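Local coordinates for protein putative alpha-galactosidase (Bacteroides fragilis, PDB 4NZJ) that probably hydrolyses terminal, non-reducing alpha-D-galactose residues from alpha-D-galactosides such as galactose oligosaccharides, galactomannans and galactolipids, at residues 217-222 with 249-254; 140-145 with 182-187. One frame throughout, in Å; residues are numbered along the deposited sequence.

Contact 1. Residues 217-222 with 249-254; sequences LKYDYC and IVYSVC
Two neighbouring parallel strands of the TIM barrel meet here, Leu217, Lys218 and Tyr219 pairing with Tyr251, Ser252 and Val253 at the two ends of a beta-alpha-beta unit that crosses through helix 228-243. Their axes approach to 4.9 Å and diverge in direction by only 22°. Four backbone bonds fix the register. The first joins Leu217 N to Val250 O at 2.8 Å; Ser252 N to Leu217 O and Tyr219 N to Ser252 O follow. The last, Cys254 N to Tyr219 O, is longer at 3.1 Å and bent to 145° at the hydrogen.

On the face carrying Leu217, Tyr219 and Tyr251, the two tyrosine side chains cross at a slant, with Tyr219 CD2 at the edge of the Tyr251 ring, in its plane. Tyr251 has CG anti to its backbone N (chi1 -169°), which brings its CE1 to 3.7 Å from Tyr219 CB, while its OH lies 3.4 Å from Tyr219 CD2. That hydroxyl also bonds Tyr235 O on helix 228-243, tying the aromatic pair to the crossover helix.

The other face is polar. Lys218 runs out extended, its CG passing Ser252 OG at 4.2 Å, and its NZ makes a salt bridge with Asp142. Asp220 OD1 accepts Tyr221 N at 2.9 Å, on the anti side of the carboxylate, and Asp220 OD2 bonds Tyr184 OH. With a partner at each oxygen, the Asp220 carboxylate is restrained in rotation. Lys218 NZ and Asp220 OD2 both bond a bound glycerol, consistent with a polar site held ready for a ligand's hydroxyls.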
ATOM      1  N   LEU A 217      -0.297   8.385 -10.107  1.00 15.18           N
ATOM      2  CA  LEU A 217       0.526   9.588 -10.097  1.00 15.44           C
ATOM      3  C   LEU A 217       0.778  10.013  -8.664  1.00 15.83           C
ATOM      4  O   LEU A 217      -0.174  10.248  -7.916  1.00 15.98           O
ATOM      5  CB  LEU A 217      -0.169  10.731 -10.833  1.00 15.83           C
ATOM      6  CG  LEU A 217       0.558  12.081 -10.762  1.00 16.19           C
ATOM      7  CD1 LEU A 217       1.916  11.990 -11.444  1.00 16.96           C
ATOM      8  CD2 LEU A 217      -0.274  13.211 -11.350  1.00 17.24           C
ATOM      9  N   LYS A 218       2.056  10.102  -8.302  1.00 16.07           N
ATOM     10  CA  LYS A 218       2.487  10.758  -7.078  1.00 17.02           C
ATOM     11  C   LYS A 218       2.762  12.215  -7.427  1.00 16.29           C
ATOM     12  O   LYS A 218       3.578  12.503  -8.305  1.00 16.69           O
ATOM     13  CB  LYS A 218       3.746  10.090  -6.518  1.00 18.84           C
ATOM     14  CG  LYS A 218       4.335  10.810  -5.314  1.00 21.81           C
ATOM     15  CD  LYS A 218       5.595  10.132  -4.807  1.00 25.07           C
ATOM     16  CE  LYS A 218       6.387  11.055  -3.887  1.00 27.64           C
ATOM     17  NZ  LYS A 218       7.761  10.527  -3.655  1.00 30.19           N
ATOM     18  N   TYR A 219       2.092  13.129  -6.735  1.00 16.32           N
ATOM     19  CA  TYR A 219       2.131  14.542  -7.091  1.00 16.98           C
ATOM     20  C   TYR A 219       2.664  15.354  -5.915  1.00 17.02           C
ATOM     21  O   TYR A 219       1.972  15.583  -4.924  1.00 17.44           O
ATOM     22  CB  TYR A 219       0.742  15.001  -7.528  1.00 17.84           C
ATOM     23  CG  TYR A 219       0.703  16.205  -8.452  1.00 17.47           C
ATOM     24  CD1 TYR A 219       1.570  16.308  -9.543  1.00 18.47           C
ATOM     25  CD2 TYR A 219      -0.237  17.221  -8.268  1.00 17.51           C
ATOM     26  CE1 TYR A 219       1.518  17.394 -10.397  1.00 19.08           C
ATOM     27  CE2 TYR A 219      -0.299  18.310  -9.126  1.00 18.70           C
ATOM     28  CZ  TYR A 219       0.582  18.392 -10.192  1.00 18.57           C
ATOM     29  OH  TYR A 219       0.525  19.468 -11.055  1.00 19.71           O
ATOM     30  N   ASP A 220       3.917  15.764  -6.050  1.00 17.33           N
ATOM     31  CA  ASP A 220       4.688  16.402  -4.991  1.00 17.95           C
ATOM     32  C   ASP A 220       4.438  17.909  -4.984  1.00 18.77           C
ATOM     33  O   ASP A 220       3.910  18.463  -5.953  1.00 18.79           O
ATOM     34  CB  ASP A 220       6.173  16.116  -5.254  1.00 19.48           C
ATOM     35  CG  ASP A 220       7.001  16.020  -3.998  1.00 26.24           C
ATOM     36  OD1 ASP A 220       6.594  16.534  -2.934  1.00 24.12           O
ATOM     37  OD2 ASP A 220       8.091  15.407  -4.095  1.00 29.74           O
ATOM     38  N   TYR A 221       4.828  18.568  -3.897  1.00 18.70           N
ATOM     39  CA  TYR A 221       4.510  19.978  -3.707  1.00 19.78           C
ATOM     40  C   TYR A 221       5.741  20.870  -3.550  1.00 21.14           C
ATOM     41  O   TYR A 221       5.630  22.000  -3.070  1.00 22.15           O
ATOM     42  CB  TYR A 221       3.539  20.163  -2.522  1.00 19.64           C
ATOM     43  CG  TYR A 221       2.754  21.443  -2.640  1.00 19.44           C
ATOM     44  CD1 TYR A 221       1.874  21.637  -3.699  1.00 19.53           C
ATOM     45  CD2 TYR A 221       2.916  22.479  -1.722  1.00 20.40           C
ATOM     46  CE1 TYR A 221       1.169  22.815  -3.839  1.00 20.67           C
ATOM     47  CE2 TYR A 221       2.216  23.660  -1.858  1.00 21.39           C
ATOM     48  CZ  TYR A 221       1.347  23.825  -2.919  1.00 21.32           C
ATOM     49  OH  TYR A 221       0.663  25.001  -3.074  1.00 22.89           O
ATOM     50  N   CYS A 222       6.915  20.401  -3.974  1.00 21.28           N
ATOM     51  CA  CYS A 222       8.110  21.249  -3.941  0.50 21.99           C
ATOM     52  C   CYS A 222       7.961  22.468  -4.842  1.00 22.68           C
ATOM     53  O   CYS A 222       7.335  22.398  -5.905  1.00 22.11           O
ATOM     54  CB  CYS A 222       9.364  20.474  -4.347  0.50 22.72           C
ATOM     55  SG  CYS A 222       9.968  19.368  -3.056  0.50 24.01           S
ATOM     56  N   ILE A 249      -6.535   6.314 -12.905  1.00 18.70           N
ATOM     57  CA  ILE A 249      -5.241   6.696 -12.344  1.00 17.85           C
ATOM     58  C   ILE A 249      -5.369   7.078 -10.869  1.00 16.91           C
ATOM     59  O   ILE A 249      -6.060   8.043 -10.510  1.00 19.51           O
ATOM     60  CB  ILE A 249      -4.580   7.841 -13.139  1.00 18.12           C
ATOM     61  CG1 ILE A 249      -4.478   7.455 -14.621  1.00 18.48           C
ATOM     62  CG2 ILE A 249      -3.200   8.149 -12.567  1.00 18.43           C
ATOM     63  CD1 ILE A 249      -3.814   8.491 -15.507  1.00 19.90           C
ATOM     64  N   VAL A 250      -4.712   6.300 -10.018  1.00 17.46           N
ATOM     65  CA  VAL A 250      -4.650   6.590  -8.594  1.00 17.46           C
ATOM     66  C   VAL A 250      -3.876   7.888  -8.386  1.00 17.06           C
ATOM     67  O   VAL A 250      -2.843   8.113  -9.012  1.00 17.54           O
ATOM     68  CB  VAL A 250      -3.973   5.439  -7.826  1.00 17.36           C
ATOM     69  CG1 VAL A 250      -3.641   5.836  -6.392  1.00 19.11           C
ATOM     70  CG2 VAL A 250      -4.867   4.204  -7.861  1.00 19.54           C
ATOM     71  N   TYR A 251      -4.366   8.716  -7.474  1.00 16.88           N
ATOM     72  CA  TYR A 251      -3.830  10.045  -7.245  1.00 16.12           C
ATOM     73  C   TYR A 251      -3.274  10.122  -5.824  1.00 16.15           C
ATOM     74  O   TYR A 251      -4.028  10.126  -4.850  1.00 17.34           O
ATOM     75  CB  TYR A 251      -4.942  11.067  -7.466  1.00 16.71           C
ATOM     76  CG  TYR A 251      -4.538  12.520  -7.528  1.00 17.35           C
ATOM     77  CD1 TYR A 251      -3.229  12.917  -7.816  1.00 17.18           C
ATOM     78  CD2 TYR A 251      -5.499  13.511  -7.353  1.00 17.95           C
ATOM     79  CE1 TYR A 251      -2.897  14.266  -7.888  1.00 17.43           C
ATOM     80  CE2 TYR A 251      -5.177  14.850  -7.427  1.00 17.51           C
ATOM     81  CZ  TYR A 251      -3.878  15.222  -7.698  1.00 17.14           C
ATOM     82  OH  TYR A 251      -3.569  16.565  -7.774  1.00 18.83           O
ATOM     83  N   SER A 252      -1.949  10.150  -5.731  1.00 16.77           N
ATOM     84  CA  SER A 252      -1.226  10.190  -4.464  1.00 16.08           C
ATOM     85  C   SER A 252      -0.760  11.623  -4.201  1.00 17.29           C
ATOM     86  O   SER A 252       0.056  12.171  -4.940  1.00 18.34           O
ATOM     87  CB  SER A 252      -0.042   9.213  -4.522  1.00 16.54           C
ATOM     88  OG  SER A 252       0.885   9.410  -3.469  1.00 19.35           O
ATOM     89  N   VAL A 253      -1.311  12.229  -3.155  1.00 16.88           N
ATOM     90  CA  VAL A 253      -1.028  13.614  -2.798  1.00 17.97           C
ATOM     91  C   VAL A 253       0.162  13.653  -1.844  1.00 17.43           C
ATOM     92  O   VAL A 253       0.191  12.934  -0.846  1.00 18.38           O
ATOM     93  CB  VAL A 253      -2.284  14.254  -2.171  1.00 18.33           C
ATOM     94  CG1 VAL A 253      -1.984  15.615  -1.550  1.00 19.29           C
ATOM     95  CG2 VAL A 253      -3.370  14.370  -3.228  1.00 19.85           C
ATOM     96  N   CYS A 254       1.156  14.480  -2.163  1.00 17.28           N
ATOM     97  CA  CYS A 254       2.359  14.575  -1.353  0.90 18.24           C
ATOM     98  C   CYS A 254       2.729  16.030  -1.077  1.00 18.19           C
ATOM     99  O   CYS A 254       3.491  16.646  -1.830  1.00 18.92           O
ATOM    100  CB  CYS A 254       3.507  13.837  -2.046  0.90 20.53           C
ATOM    101  SG  CYS A 254       5.051  13.848  -1.127  0.90 26.05           S
TER

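Contact 2. Residues 140-145 with 182-187; sequences NIDDFW and GIYSDA
Trp145 NE1 donates to Tyr184 O at 2.8 Å and 171°, a nearly straight bond with the acceptor in the indole plane and the donor on a carbonyl lone pair. It ties the loop after barrel strand 138-140 to the next strand of the TIM barrel, 180-186. With CG lodged between its backbone N and C (chi1 63°) and the ring turned about chi2 (-93°), the indole faces Tyr184 O with NE1. Ile183 lies over one face of the indole, the side chains crossing at about a right angle, CG1 lying 3.8 Å from the centroid of the five-membered ring in a CH-pi contact, with Phe209 of helix 202-212 packed on both residues.

Asp143 lies over one face of the Tyr184 ring: its CB is 4.1 Å from the centroid, offset toward the rim. Both of its carboxylate oxygens are held, OD1 by Thr191 and Phe144 N, OD2 by Gly193 N and a bound glycerol; these four partners hold the group beside a probable pocket. Asp142 OD2 accepts Asp143 N at 2.9 Å from above the carboxylate plane, tying that carboxylate to the next residue's backbone.

At the Asn140-Gly182 end, true strand pairing is brief. Ile141 N bonds Gly182 O at 2.9 Å, after which the backbones separate and a water bridges them, donating to Ile141 O at 3.0 Å and weakly to Ile183 O. Asn140 OD1 rests 3.3 Å from Gly182 CA.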
ATOM      1  N   ASN A 140       6.367   1.980  -8.693  1.00 16.87           N
ATOM      2  CA  ASN A 140       6.289   3.430  -8.832  1.00 16.63           C
ATOM      3  C   ASN A 140       7.634   4.060  -9.170  1.00 16.99           C
ATOM      4  O   ASN A 140       8.575   4.036  -8.364  1.00 18.12           O
ATOM      5  CB  ASN A 140       5.719   4.046  -7.553  1.00 16.97           C
ATOM      6  CG  ASN A 140       4.290   3.603  -7.262  1.00 18.08           C
ATOM      7  OD1 ASN A 140       3.581   3.090  -8.130  1.00 19.20           O
ATOM      8  ND2 ASN A 140       3.856   3.809  -6.028  1.00 21.89           N
ATOM      9  N   ILE A 141       7.706   4.632 -10.367  1.00 16.62           N
ATOM     10  CA  ILE A 141       8.831   5.443 -10.800  1.00 17.93           C
ATOM     11  C   ILE A 141       8.730   6.768 -10.055  1.00 18.21           C
ATOM     12  O   ILE A 141       7.655   7.371  -9.985  1.00 19.73           O
ATOM     13  CB  ILE A 141       8.777   5.682 -12.331  1.00 18.63           C
ATOM     14  CG1 ILE A 141       8.927   4.353 -13.070  1.00 20.34           C
ATOM     15  CG2 ILE A 141       9.842   6.671 -12.783  1.00 19.93           C
ATOM     16  CD1 ILE A 141       8.769   4.456 -14.572  1.00 21.68           C
ATOM     17  N   ASP A 142       9.844   7.212  -9.491  1.00 18.87           N
ATOM     18  CA  ASP A 142       9.876   8.461  -8.744  1.00 18.61           C
ATOM     19  C   ASP A 142      10.516   9.574  -9.591  1.00 19.63           C
ATOM     20  O   ASP A 142      10.388   9.568 -10.814  1.00 20.55           O
ATOM     21  CB  ASP A 142      10.574   8.246  -7.395  1.00 20.50           C
ATOM     22  CG  ASP A 142      10.096   9.226  -6.327  1.00 23.64           C
ATOM     23  OD1 ASP A 142       9.019   8.993  -5.728  1.00 26.02           O
ATOM     24  OD2 ASP A 142      10.793  10.238  -6.103  1.00 24.86           O
ATOM     25  N   ASP A 143      11.200  10.524  -8.954  1.00 19.07           N
ATOM     26  CA  ASP A 143      11.690  11.737  -9.616  1.00 19.70           C
ATOM     27  C   ASP A 143      12.811  11.405 -10.620  1.00 19.48           C
ATOM     28  O   ASP A 143      13.429  10.339 -10.552  1.00 19.16           O
ATOM     29  CB  ASP A 143      12.199  12.698  -8.520  1.00 20.20           C
ATOM     30  CG  ASP A 143      12.205  14.174  -8.924  1.00 23.18           C
ATOM     31  OD1 ASP A 143      11.933  14.539 -10.085  1.00 24.44           O
ATOM     32  OD2 ASP A 143      12.502  14.984  -8.010  1.00 25.33           O
ATOM     33  N   PHE A 144      13.059  12.325 -11.553  1.00 19.50           N
ATOM     34  CA  PHE A 144      14.155  12.233 -12.538  1.00 19.90           C
ATOM     35  C   PHE A 144      13.960  11.224 -13.684  1.00 20.11           C
ATOM     36  O   PHE A 144      14.931  10.886 -14.366  1.00 21.50           O
ATOM     37  CB  PHE A 144      15.518  11.955 -11.879  1.00 20.62           C
ATOM     38  CG  PHE A 144      16.001  13.038 -10.956  1.00 21.59           C
ATOM     39  CD1 PHE A 144      15.688  13.003  -9.606  1.00 22.85           C
ATOM     40  CD2 PHE A 144      16.820  14.051 -11.427  1.00 23.59           C
ATOM     41  CE1 PHE A 144      16.166  13.975  -8.746  1.00 23.56           C
ATOM     42  CE2 PHE A 144      17.296  15.031 -10.574  1.00 25.05           C
ATOM     43  CZ  PHE A 144      16.965  14.992  -9.235  1.00 24.87           C
ATOM     44  N   TRP A 145      12.735  10.758 -13.918  1.00 18.62           N
ATOM     45  CA  TRP A 145      12.443  10.017 -15.157  1.00 17.76           C
ATOM     46  C   TRP A 145      12.412  10.974 -16.359  1.00 18.01           C
ATOM     47  O   TRP A 145      12.583  10.554 -17.507  1.00 19.21           O
ATOM     48  CB  TRP A 145      11.120   9.249 -15.052  1.00 17.16           C
ATOM     49  CG  TRP A 145       9.938  10.134 -14.872  1.00 16.47           C
ATOM     50  CD1 TRP A 145       9.370  10.518 -13.693  1.00 16.78           C
ATOM     51  CD2 TRP A 145       9.176  10.762 -15.909  1.00 16.87           C
ATOM     52  NE1 TRP A 145       8.304  11.361 -13.932  1.00 16.69           N
ATOM     53  CE2 TRP A 145       8.168  11.525 -15.286  1.00 17.24           C
ATOM     54  CE3 TRP A 145       9.263  10.768 -17.307  1.00 17.56           C
ATOM     55  CZ2 TRP A 145       7.244  12.274 -16.014  1.00 18.16           C
ATOM     56  CZ3 TRP A 145       8.342  11.509 -18.027  1.00 17.91           C
ATOM     57  CH2 TRP A 145       7.347  12.254 -17.379  1.00 19.59           C
ATOM     58  N   GLY A 182       3.359   3.367 -11.516  1.00 15.40           N
ATOM     59  CA  GLY A 182       3.277   4.710 -10.968  1.00 15.31           C
ATOM     60  C   GLY A 182       4.327   5.634 -11.557  1.00 15.80           C
ATOM     61  O   GLY A 182       5.407   5.193 -11.968  1.00 16.83           O
ATOM     62  N   ILE A 183       3.995   6.923 -11.607  1.00 15.99           N
ATOM     63  CA  ILE A 183       4.908   7.933 -12.101  1.00 16.05           C
ATOM     64  C   ILE A 183       4.831   9.122 -11.153  1.00 17.12           C
ATOM     65  O   ILE A 183       3.999   9.147 -10.248  1.00 16.63           O
ATOM     66  CB  ILE A 183       4.596   8.316 -13.570  1.00 17.83           C
ATOM     67  CG1 ILE A 183       5.847   8.848 -14.284  1.00 20.83           C
ATOM     68  CG2 ILE A 183       3.435   9.299 -13.663  1.00 18.60           C
ATOM     69  CD1 ILE A 183       5.799   8.651 -15.780  1.00 21.74           C
ATOM     70  N   TYR A 184       5.724  10.079 -11.356  1.00 17.83           N
ATOM     71  CA  TYR A 184       5.925  11.163 -10.418  1.00 17.71           C
ATOM     72  C   TYR A 184       5.927  12.499 -11.138  1.00 16.78           C
ATOM     73  O   TYR A 184       6.551  12.651 -12.189  1.00 16.71           O
ATOM     74  CB  TYR A 184       7.268  10.957  -9.709  1.00 17.58           C
ATOM     75  CG  TYR A 184       7.736  12.126  -8.873  1.00 18.06           C
ATOM     76  CD1 TYR A 184       8.405  13.189  -9.451  1.00 17.97           C
ATOM     77  CD2 TYR A 184       7.503  12.168  -7.499  1.00 19.82           C
ATOM     78  CE1 TYR A 184       8.831  14.266  -8.695  1.00 19.45           C
ATOM     79  CE2 TYR A 184       7.923  13.244  -6.732  1.00 19.75           C
ATOM     80  CZ  TYR A 184       8.591  14.291  -7.337  1.00 19.63           C
ATOM     81  OH  TYR A 184       9.022  15.373  -6.598  1.00 21.69           O
ATOM     82  N   SER A 185       5.251  13.484 -10.560  1.00 16.33           N
ATOM     83  CA  SER A 185       5.447  14.864 -10.968  1.00 16.44           C
ATOM     84  C   SER A 185       5.249  15.773  -9.761  1.00 16.44           C
ATOM     85  O   SER A 185       5.212  15.304  -8.617  1.00 16.28           O
ATOM     86  CB  SER A 185       4.523  15.248 -12.115  1.00 17.40           C
ATOM     87  OG  SER A 185       4.891  16.518 -12.642  1.00 18.64           O
ATOM     88  N   ASP A 186       5.160  17.073 -10.012  1.00 17.33           N
ATOM     89  CA  ASP A 186       5.153  18.068  -8.949  1.00 17.71           C
ATOM     90  C   ASP A 186       4.267  19.226  -9.389  1.00 17.41           C
ATOM     91  O   ASP A 186       4.259  19.590 -10.577  1.00 18.36           O
ATOM     92  CB  ASP A 186       6.593  18.537  -8.721  1.00 19.12           C
ATOM     93  CG  ASP A 186       6.762  19.388  -7.486  1.00 20.85           C
ATOM     94  OD1 ASP A 186       6.326  20.557  -7.506  1.00 21.69           O
ATOM     95  OD2 ASP A 186       7.372  18.894  -6.510  1.00 21.46           O
ATOM     96  N   ALA A 187       3.556  19.815  -8.429  1.00 18.25           N
ATOM     97  CA  ALA A 187       2.636  20.931  -8.681  1.00 18.75           C
ATOM     98  C   ALA A 187       3.357  22.276  -8.757  1.00 20.88           C
ATOM     99  O   ALA A 187       2.964  23.256  -8.110  1.00 21.69           O
ATOM    100  CB  ALA A 187       1.561  20.968  -7.610  1.00 19.78           C
TER
HETATM  101  O   HOH W   1       5.194   7.297  -8.353  0.50 18.97           O

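In the fold
Contact 2 closes before contact 1 opens along the chain, yet their centres lie 8 Å apart, because strands 180-186 and 216-220 are neighbours in the eight-stranded parallel barrel sheet. Together the two contacts span four consecutive strands: 138-140, 180-186, 216-220 and 250-254. The middle pair is joined directly, Ala187 N approaching Asp220 O at 2.8 Å in a probable hydrogen bond. All four segments belong to the alpha-galactosidase A family region. Each contact bonds a glycerol, which probably marks a pocket at the C-terminal ends of the strands, the side where TIM-barrel glycosidases carry their active sites, consistent with a substrate-binding region.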